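Local coordinates for uncharacterized protein (Bacteroides fragilis, PDB 3EWL) that is of unknown function but carries a thioredoxin-like domain, here as the C-terminal piece of a longer protein, with a CxxC pattern that may suggest a redox role, at residues Q28-F33 with G118-I123; A50-F55 with T127-L132; E57-G62 with Q87-G92. All coordinates share one frame; numbering follows the deposited sequence. Where two conformers were deposited one is given.

Contact 1 (Q28-F33 with G118-I123)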
loop_
_atom_site.group_PDB
_atom_site.type_symbol
_atom_site.label_atom_id
_atom_site.label_comp_id
_atom_site.label_asym_id
_atom_site.label_seq_id
_atom_site.Cartn_x
_atom_site.Cartn_y
_atom_site.Cartn_z
ATOM N N GLN A 28 -5.184 -1.319 -12.952
ATOM C CA GLN A 28 -6.366 -0.475 -13.042
ATOM C C GLN A 28 -6.556 0.345 -11.784
ATOM O O GLN A 28 -6.964 1.506 -11.842
ATOM C CB GLN A 28 -7.637 -1.292 -13.327
ATOM C CG GLN A 28 -8.802 -0.406 -13.819
ATOM C CD GLN A 28 -8.548 0.213 -15.235
ATOM O OE1 GLN A 28 -8.538 -0.500 -16.267
ATOM N NE2 GLN A 28 -8.352 1.550 -15.276
ATOM N N TYR A 29 -6.272 -0.262 -10.641
ATOM C CA TYR A 29 -6.280 0.452 -9.359
ATOM C C TYR A 29 -5.073 0.017 -8.579
ATOM O O TYR A 29 -4.697 -1.143 -8.656
ATOM C CB TYR A 29 -7.505 0.093 -8.546
ATOM C CG TYR A 29 -8.788 0.613 -9.130
ATOM C CD1 TYR A 29 -9.226 1.901 -8.858
ATOM C CD2 TYR A 29 -9.556 -0.184 -9.996
ATOM C CE1 TYR A 29 -10.446 2.395 -9.420
ATOM C CE2 TYR A 29 -10.755 0.293 -10.562
ATOM C CZ TYR A 29 -11.187 1.573 -10.271
ATOM O OH TYR A 29 -12.357 2.016 -10.839
ATOM N N THR A 30 -4.505 0.944 -7.806
ATOM C CA THR A 30 -3.424 0.656 -6.885
ATOM C C THR A 30 -3.840 1.113 -5.495
ATOM O O THR A 30 -4.183 2.285 -5.294
ATOM C CB THR A 30 -2.120 1.391 -7.291
ATOM O OG1 THR A 30 -1.776 1.006 -8.636
ATOM C CG2 THR A 30 -0.940 1.023 -6.357
HETATM N N MSE A 31 -3.838 0.190 -4.538
HETATM C CA MSE A 31 -4.016 0.612 -3.154
HETATM C C MSE A 31 -2.651 0.710 -2.498
HETATM O O MSE A 31 -1.942 -0.295 -2.403
HETATM C CB MSE A 31 -4.901 -0.360 -2.397
HETATM C CG MSE A 31 -5.177 0.068 -0.932
HETATM SE SE MSE A 31 -6.327 -1.181 0.047
HETATM C CE MSE A 31 -4.978 -2.328 0.806
ATOM N N LEU A 32 -2.313 1.882 -1.976
ATOM C CA LEU A 32 -1.109 1.990 -1.169
ATOM C C LEU A 32 -1.439 1.732 0.294
ATOM O O LEU A 32 -2.395 2.287 0.821
ATOM C CB LEU A 32 -0.481 3.379 -1.283
ATOM C CG LEU A 32 -0.201 3.940 -2.658
ATOM C CD1 LEU A 32 0.295 5.374 -2.421
ATOM C CD2 LEU A 32 0.806 3.113 -3.483
ATOM N N PHE A 33 -0.642 0.889 0.932
ATOM C CA PHE A 33 -0.870 0.499 2.313
ATOM C C PHE A 33 0.377 0.823 3.122
ATOM O O PHE A 33 1.356 0.060 3.090
ATOM C CB PHE A 33 -1.218 -1.012 2.386
ATOM C CG PHE A 33 -1.604 -1.504 3.784
ATOM C CD1 PHE A 33 -2.880 -1.286 4.288
ATOM C CD2 PHE A 33 -0.699 -2.217 4.574
ATOM C CE1 PHE A 33 -3.248 -1.758 5.568
ATOM C CE2 PHE A 33 -1.070 -2.715 5.842
ATOM C CZ PHE A 33 -2.350 -2.463 6.344
ATOM N N GLY A 118 -5.990 4.455 -12.499
ATOM C CA GLY A 118 -5.163 3.939 -13.558
ATOM C C GLY A 118 -4.009 4.848 -13.910
ATOM O O GLY A 118 -2.967 4.373 -14.354
ATOM N N ARG A 119 -4.190 6.148 -13.727
ATOM C CA ARG A 119 -3.089 7.099 -13.976
ATOM C C ARG A 119 -2.246 7.406 -12.726
ATOM O O ARG A 119 -1.398 8.292 -12.748
ATOM C CB ARG A 119 -3.623 8.386 -14.640
ATOM C CG ARG A 119 -3.660 8.204 -16.179
ATOM C CD ARG A 119 -4.504 9.236 -16.986
ATOM N NE ARG A 119 -4.635 8.753 -18.377
ATOM C CZ ARG A 119 -4.883 9.512 -19.439
ATOM N NH1 ARG A 119 -5.035 10.823 -19.290
ATOM N NH2 ARG A 119 -4.973 8.956 -20.647
ATOM N N LYS A 120 -2.483 6.653 -11.650
ATOM C CA LYS A 120 -1.822 6.896 -10.368
ATOM C C LYS A 120 -2.286 8.204 -9.787
ATOM O O LYS A 120 -1.570 8.853 -9.007
ATOM C CB LYS A 120 -0.300 6.927 -10.520
ATOM C CG LYS A 120 0.307 5.655 -10.980
ATOM C CD LYS A 120 -0.241 4.496 -10.207
ATOM C CE LYS A 120 -0.163 3.234 -11.044
ATOM N NZ LYS A 120 1.013 2.510 -10.630
ATOM N N ARG A 121 -3.483 8.619 -10.170
ATOM C CA ARG A 121 -4.078 9.761 -9.516
ATOM C C ARG A 121 -4.685 9.341 -8.172
ATOM O O ARG A 121 -5.259 8.253 -8.082
ATOM C CB ARG A 121 -5.113 10.378 -10.436
ATOM C CG ARG A 121 -6.208 11.035 -9.665
ATOM C CD ARG A 121 -6.433 12.415 -10.173
ATOM N NE ARG A 121 -7.275 12.412 -11.364
ATOM C CZ ARG A 121 -7.949 13.480 -11.765
ATOM N NH1 ARG A 121 -7.873 14.611 -11.053
ATOM N NH2 ARG A 121 -8.701 13.408 -12.871
ATOM N N VAL A 122 -4.540 10.176 -7.126
ATOM C CA VAL A 122 -5.099 9.853 -5.817
ATOM C C VAL A 122 -6.630 10.008 -5.872
ATOM O O VAL A 122 -7.139 11.123 -6.052
ATOM C CB VAL A 122 -4.527 10.758 -4.705
ATOM C CG1 VAL A 122 -5.268 10.514 -3.414
ATOM C CG2 VAL A 122 -3.009 10.549 -4.519
ATOM N N ILE A 123 -7.370 8.903 -5.805
ATOM C CA ILE A 123 -8.832 9.005 -5.863
ATOM C C ILE A 123 -9.452 8.873 -4.470
ATOM O O ILE A 123 -10.507 9.423 -4.211
ATOM C CB ILE A 123 -9.536 8.058 -6.940
ATOM C CG1 ILE A 123 -9.255 6.604 -6.711
ATOM C CG2 ILE A 123 -9.206 8.421 -8.405
ATOM C CD1 ILE A 123 -10.180 5.699 -7.552
HETATM O O HOH W 1 -8.446 3.387 -12.542
#
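The tight part of this contact lies where the CD1 methyl of Ile-123 reaches the ring of Tyr-29 at its edge, in the ring plane, 3.8 Å from CE1. The two side chains meet at about a right angle. Ile-123 holds CG1 between its backbone N and carbonyl carbon (chi1 59°), which sends the methyl to the ring edge; Tyr-135 and Leu-136 of helix 129-137 pack on Tyr-29 as well. A second touch joins Thr-30 OG1 to Lys-120 CE at 3.7 Å, while Lys-120 NZ bonds instead to the carbonyl O of Leu-25. Both segments belong to the thioredoxin-like domain: strand 29-34 is the middle strand of the mixed sheet, paired antiparallel with strand 112-116, and a turn at 118-121 leads to strand 122-124, outermost in the sheet within this chain. The solvent side lies at the start of strand 29-34. Gln-28 O and Gly-118 N are 3.2 Å apart but too poorly angled to bond, and a water bridges them. It donates to Gln-28 O at a short 2.5 Å, accepts from Gln-28 NE2 at 3.3 Å and takes a weak bond from Gly-118 N. The same water sits 3.8 Å above one face of the Tyr-29 ring, toward the rim.

Contact 2 (A50-F55 with T127-L132)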
loop_
_atom_site.group_PDB
_atom_site.type_symbol
_atom_site.label_atom_id
_atom_site.label_comp_id
_atom_site.label_asym_id
_atom_site.label_seq_id
_atom_site.Cartn_x
_atom_site.Cartn_y
_atom_site.Cartn_z
ATOM N N ALA A 50 -8.862 -9.513 3.647
ATOM C CA ALA A 50 -8.839 -10.865 3.049
ATOM C C ALA A 50 -10.206 -11.530 3.131
ATOM O O ALA A 50 -10.457 -12.510 2.416
ATOM C CB ALA A 50 -7.791 -11.756 3.724
ATOM N N GLU A 51 -11.076 -11.037 4.019
ATOM C CA GLU A 51 -12.438 -11.576 4.090
ATOM C C GLU A 51 -13.487 -10.753 3.358
ATOM O O GLU A 51 -14.657 -10.954 3.584
ATOM C CB GLU A 51 -12.880 -11.947 5.516
ATOM C CG GLU A 51 -12.799 -10.866 6.535
ATOM C CD GLU A 51 -12.221 -11.377 7.846
ATOM O OE1 GLU A 51 -12.470 -10.783 8.903
ATOM O OE2 GLU A 51 -11.498 -12.370 7.819
ATOM N N ILE A 52 -13.060 -9.871 2.457
ATOM C CA ILE A 52 -13.966 -9.208 1.499
ATOM C C ILE A 52 -13.753 -9.813 0.082
ATOM O O ILE A 52 -12.743 -9.532 -0.575
ATOM C CB ILE A 52 -13.741 -7.674 1.483
ATOM C CG1 ILE A 52 -13.881 -7.094 2.910
ATOM C CG2 ILE A 52 -14.709 -7.003 0.517
ATOM C CD1 ILE A 52 -13.415 -5.659 3.037
ATOM N N PRO A 53 -14.691 -10.654 -0.393
ATOM C CA PRO A 53 -14.319 -11.512 -1.539
ATOM C C PRO A 53 -14.036 -10.751 -2.828
ATOM O O PRO A 53 -13.117 -11.129 -3.556
ATOM C CB PRO A 53 -15.531 -12.474 -1.709
ATOM C CG PRO A 53 -16.402 -12.240 -0.510
ATOM C CD PRO A 53 -16.108 -10.825 -0.038
ATOM N N ALA A 54 -14.812 -9.701 -3.096
ATOM C CA ALA A 54 -14.570 -8.776 -4.216
ATOM C C ALA A 54 -13.111 -8.273 -4.236
ATOM O O ALA A 54 -12.450 -8.220 -5.291
ATOM C CB ALA A 54 -15.546 -7.600 -4.140
ATOM N N PHE A 55 -12.616 -7.924 -3.048
ATOM C CA PHE A 55 -11.256 -7.412 -2.882
ATOM C C PHE A 55 -10.239 -8.524 -3.177
ATOM O O PHE A 55 -9.281 -8.311 -3.903
ATOM C CB PHE A 55 -11.049 -6.864 -1.458
ATOM C CG PHE A 55 -11.668 -5.520 -1.205
ATOM C CD1 PHE A 55 -12.538 -4.919 -2.142
ATOM C CD2 PHE A 55 -11.407 -4.856 -0.005
ATOM C CE1 PHE A 55 -13.110 -3.677 -1.891
ATOM C CE2 PHE A 55 -11.986 -3.598 0.265
ATOM C CZ PHE A 55 -12.822 -3.001 -0.686
ATOM N N THR A 127 -7.807 6.927 3.540
ATOM C CA THR A 127 -9.187 6.518 3.547
ATOM C C THR A 127 -9.442 5.337 4.501
ATOM O O THR A 127 -8.531 4.913 5.258
ATOM C CB THR A 127 -9.633 6.289 2.081
ATOM O OG1 THR A 127 -11.034 6.035 2.024
ATOM C CG2 THR A 127 -8.840 5.141 1.435
ATOM N N SER A 128 -10.679 4.847 4.507
ATOM C CA SER A 128 -11.058 3.717 5.351
ATOM C C SER A 128 -11.715 2.559 4.616
ATOM O O SER A 128 -12.139 2.699 3.468
ATOM C CB SER A 128 -11.978 4.175 6.484
ATOM O OG SER A 128 -11.205 4.459 7.648
HETATM N N MSE A 129 -11.819 1.428 5.316
HETATM C CA MSE A 129 -12.336 0.206 4.759
HETATM C C MSE A 129 -13.754 0.418 4.192
HETATM O O MSE A 129 -14.067 0.007 3.053
HETATM C CB MSE A 129 -12.291 -0.902 5.820
HETATM C CG MSE A 129 -12.686 -2.262 5.281
HETATM SE SE MSE A 129 -11.295 -2.977 4.099
HETATM C CE MSE A 129 -10.199 -3.834 5.451
ATOM N N GLU A 130 -14.580 1.104 4.974
ATOM C CA GLU A 130 -15.932 1.459 4.561
ATOM C C GLU A 130 -15.937 2.211 3.236
ATOM O O GLU A 130 -16.733 1.899 2.344
ATOM C CB GLU A 130 -16.601 2.360 5.620
ATOM C CG GLU A 130 -16.996 1.652 6.909
ATOM C CD GLU A 130 -15.839 1.557 7.947
ATOM O OE1 GLU A 130 -16.130 1.159 9.112
ATOM O OE2 GLU A 130 -14.653 1.877 7.618
ATOM N N GLN A 131 -15.082 3.235 3.129
ATOM C CA GLN A 131 -15.040 4.069 1.931
ATOM C C GLN A 131 -14.545 3.306 0.717
ATOM O O GLN A 131 -15.001 3.546 -0.399
ATOM C CB GLN A 131 -14.137 5.305 2.120
ATOM C CG GLN A 131 -14.871 6.623 2.250
ATOM C CD GLN A 131 -13.972 7.871 2.095
ATOM O OE1 GLN A 131 -12.820 7.919 2.587
ATOM N NE2 GLN A 131 -14.509 8.893 1.424
ATOM N N LEU A 132 -13.569 2.423 0.943
ATOM C CA LEU A 132 -13.044 1.538 -0.111
ATOM C C LEU A 132 -14.101 0.584 -0.666
ATOM O O LEU A 132 -14.312 0.526 -1.880
ATOM C CB LEU A 132 -11.872 0.707 0.419
ATOM C CG LEU A 132 -10.491 1.314 0.279
ATOM C CD1 LEU A 132 -9.531 0.502 1.198
ATOM C CD2 LEU A 132 -10.074 1.310 -1.202
#
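Selenomethionine Met-129 meets both Ile-52 and Phe-55, and its selenium, in the place of sulfur, takes part in two kinds of contact. The first is apolar packing. Ile-52 and Met-129 reach toward each other tip to tip, with Ile-52 CD1 3.6 Å from Met-129 SE. Met-129 starts with CG anti to the backbone N (chi1 -174°) and then bends at chi2 (71°) and chi3, which carries the selenium across to the other segment although the side chain does not set out straight toward it.

The second kind involves the aromatic ring. Met-129 SE lies beside Phe-55, 3.9 Å from CE2; seen from the ring centroid, 5.3 Å away, it lies 81° off the normal, a Met-aromatic contact made at the edge and not over a face. The leading atom of the ring, CZ, meets the next turn of the opposite helix: it is 3.8 Å from the carbonyl carbon of Leu-132, which lies in the ring plane, and 4.0 Å from Leu-132 CB. One face of the same ring is met from within its own segment by Ile-52 CG2, 3.8 Å above the plane and toward the rim.

No hydrogen bond crosses between the segments; within 127-132, Thr-127 OG1 donates to Gln-131 OE1 at 2.7 Å, coming from above the carbonyl plane, and Leu-132 N bonds to Ser-128 O in the first turn of helix 129-137.

In this thioredoxin-like domain the contact sets the start of helix 53-61 against the start of helix 129-137. Ile-133 and Leu-136 extend the apolar seam along the latter, Phe-45, Leu-48 and Phe-49 of helix 40-50 pack on Met-129, and Leu-132 turns to Ile-113 and Leu-115 of sheet strand 112-116.

Contact 3 (E57-G62 with Q87-G92)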
loop_
_atom_site.group_PDB
_atom_site.type_symbol
_atom_site.label_atom_id
_atom_site.label_comp_id
_atom_site.label_asym_id
_atom_site.label_seq_id
_atom_site.Cartn_x
_atom_site.Cartn_y
_atom_site.Cartn_z
ATOM N N GLU A 57 -10.690 -11.198 -5.039
ATOM C CA GLU A 57 -10.796 -11.466 -6.479
ATOM C C GLU A 57 -10.097 -10.419 -7.383
ATOM O O GLU A 57 -9.400 -10.795 -8.331
ATOM C CB GLU A 57 -12.261 -11.664 -6.877
ATOM C CG GLU A 57 -12.655 -13.131 -7.016
ATOM C CD GLU A 57 -14.015 -13.463 -6.412
ATOM O OE1 GLU A 57 -14.861 -12.557 -6.275
ATOM O OE2 GLU A 57 -14.238 -14.650 -6.072
HETATM N N MSE A 58 -10.259 -9.131 -7.075
HETATM C CA MSE A 58 -9.552 -8.050 -7.796
HETATM C C MSE A 58 -8.050 -8.124 -7.583
HETATM O O MSE A 58 -7.261 -7.814 -8.498
HETATM C CB MSE A 58 -10.018 -6.675 -7.356
HETATM C CG MSE A 58 -11.423 -6.276 -7.803
HETATM SE SE MSE A 58 -11.831 -4.511 -7.013
HETATM C CE MSE A 58 -11.279 -3.397 -8.497
ATOM N N VAL A 59 -7.648 -8.568 -6.395
ATOM C CA VAL A 59 -6.221 -8.737 -6.123
ATOM C C VAL A 59 -5.647 -9.880 -6.952
ATOM O O VAL A 59 -4.648 -9.683 -7.647
ATOM C CB VAL A 59 -5.894 -8.945 -4.632
ATOM C CG1 VAL A 59 -4.417 -9.279 -4.460
ATOM C CG2 VAL A 59 -6.246 -7.719 -3.856
ATOM N N GLU A 60 -6.291 -11.053 -6.877
ATOM C CA GLU A 60 -5.906 -12.229 -7.675
ATOM C C GLU A 60 -5.757 -11.955 -9.179
ATOM O O GLU A 60 -4.752 -12.353 -9.801
ATOM C CB GLU A 60 -6.964 -13.303 -7.530
ATOM C CG GLU A 60 -6.678 -14.348 -6.529
ATOM C CD GLU A 60 -7.740 -15.418 -6.615
ATOM O OE1 GLU A 60 -7.454 -16.449 -7.237
ATOM O OE2 GLU A 60 -8.885 -15.181 -6.149
ATOM N N ASN A 61 -6.758 -11.305 -9.763
ATOM C CA ASN A 61 -6.777 -11.066 -11.208
ATOM C C ASN A 61 -5.841 -9.936 -11.669
ATOM O O ASN A 61 -5.512 -9.831 -12.856
ATOM C CB ASN A 61 -8.209 -10.794 -11.673
ATOM C CG ASN A 61 -9.128 -11.988 -11.472
ATOM O OD1 ASN A 61 -8.707 -13.156 -11.585
ATOM N ND2 ASN A 61 -10.405 -11.702 -11.198
ATOM N N GLY A 62 -5.418 -9.097 -10.725
ATOM C CA GLY A 62 -4.530 -7.968 -11.028
ATOM C C GLY A 62 -5.182 -6.634 -11.294
ATOM O O GLY A 62 -4.484 -5.674 -11.661
ATOM N N GLN A 87 -0.902 -12.752 1.108
ATOM C CA GLN A 87 -0.530 -13.354 -0.152
ATOM C C GLN A 87 -1.043 -12.551 -1.363
ATOM O O GLN A 87 -2.194 -12.154 -1.394
ATOM C CB GLN A 87 -1.097 -14.776 -0.164
ATOM C CG GLN A 87 -0.065 -15.839 -0.132
ATOM C CD GLN A 87 0.691 -15.863 -1.451
ATOM O OE1 GLN A 87 0.080 -15.754 -2.542
ATOM N NE2 GLN A 87 2.023 -15.981 -1.370
ATOM N N GLY A 88 -0.199 -12.292 -2.355
ATOM C CA GLY A 88 -0.657 -11.483 -3.505
ATOM C C GLY A 88 -0.307 -9.998 -3.426
ATOM O O GLY A 88 -0.252 -9.327 -4.450
ATOM N N TRP A 89 -0.103 -9.467 -2.222
ATOM C CA TRP A 89 0.354 -8.081 -2.036
ATOM C C TRP A 89 1.816 -7.969 -2.350
ATOM O O TRP A 89 2.607 -8.874 -2.019
ATOM C CB TRP A 89 0.163 -7.625 -0.579
ATOM C CG TRP A 89 -1.289 -7.494 -0.138
ATOM C CD1 TRP A 89 -2.411 -8.080 -0.717
ATOM C CD2 TRP A 89 -1.768 -6.771 1.002
ATOM N NE1 TRP A 89 -3.539 -7.749 -0.001
ATOM C CE2 TRP A 89 -3.179 -6.924 1.038
ATOM C CE3 TRP A 89 -1.139 -5.984 1.986
ATOM C CZ2 TRP A 89 -3.974 -6.332 2.032
ATOM C CZ3 TRP A 89 -1.921 -5.395 2.978
ATOM C CH2 TRP A 89 -3.326 -5.568 2.993
ATOM N N ILE A 90 2.185 -6.872 -2.986
ATOM C CA ILE A 90 3.578 -6.517 -3.132
ATOM C C ILE A 90 3.965 -5.842 -1.819
ATOM O O ILE A 90 3.270 -4.952 -1.381
ATOM C CB ILE A 90 3.755 -5.577 -4.321
ATOM C CG1 ILE A 90 3.336 -6.317 -5.591
ATOM C CG2 ILE A 90 5.237 -5.045 -4.449
ATOM C CD1 ILE A 90 3.241 -5.366 -6.778
ATOM N N VAL A 91 5.043 -6.312 -1.176
ATOM C CA VAL A 91 5.449 -5.826 0.138
ATOM C C VAL A 91 6.823 -5.175 -0.013
ATOM O O VAL A 91 7.775 -5.864 -0.415
ATOM C CB VAL A 91 5.529 -6.996 1.130
ATOM C CG1 VAL A 91 6.038 -6.508 2.497
ATOM C CG2 VAL A 91 4.171 -7.644 1.234
ATOM N N GLY A 92 6.923 -3.868 0.257
ATOM C CA GLY A 92 8.151 -3.118 -0.029
ATOM C C GLY A 92 8.634 -2.228 1.103
ATOM O O GLY A 92 7.856 -1.834 1.945
#
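Val-59 and Trp-89 come together through their first torsions. Val-59 holds CG1 anti to the backbone N (chi1 173°), which directs this methyl from helix 53-61 to the other segment. Trp-89 points its CB away from the helix, but chi1 of -67° and chi2 of 20° swing the five-membered part of the indole back, and CD1 ends up nearest the valine. In the thioredoxin-like fold, this contact joins the last turns of helix 53-61 to the approach to strand 90-93, an outermost strand of the mixed sheet within this chain.

The touch is light and apolar, with no hydrogen bond between the segments. The methyl approaches the indole obliquely, and the same carbon also comes up to the backbone of Gly-88, where a positive phi by itself calls for glycine.

The helix ends at Gly-62 in a Schellman motif, with Gly-62 N bonding to Val-59 O at 3.2 Å and, weakly, to Met-58 O. Further in, the Trp-89 ring packs edge-to-face with Phe-33 of the central strand and with Phe-49 of helix 40-50, which also touches Val-59. The indole lies near the CxxC pattern at the start of helix 40-50 without touching its cysteines. Between the two segments, the shortest approach is Val-59 CG1 to Gly-88 O at 4.2 Å, and the closest atom of the indole, Trp-89 CD1, is 4.4 Å from Val-59 CG1.

How the contacts relate
Contact 1 is a surface contact, whereas contacts 2 and 3 are partly buried. Water bridging of backbone groups is found in contact 1, at the open start of strand 29-34; contact 2 relies on selenium and ring-edge packing between two helices, and contact 3 on a slight methyl-to-indole touch beside a glycine. Contacts 2 and 3 share helix 53-61, using its start and its end, while contacts 1 and 3 reach the same mixed sheet at different strands. Central strand 29-34 links all three: Met-31 SE packs on Leu-132 CD1 of contact 2 at 3.8 Å, and Tyr-29 CD2 on Met-58 CE of contact 3 at 3.9 Å.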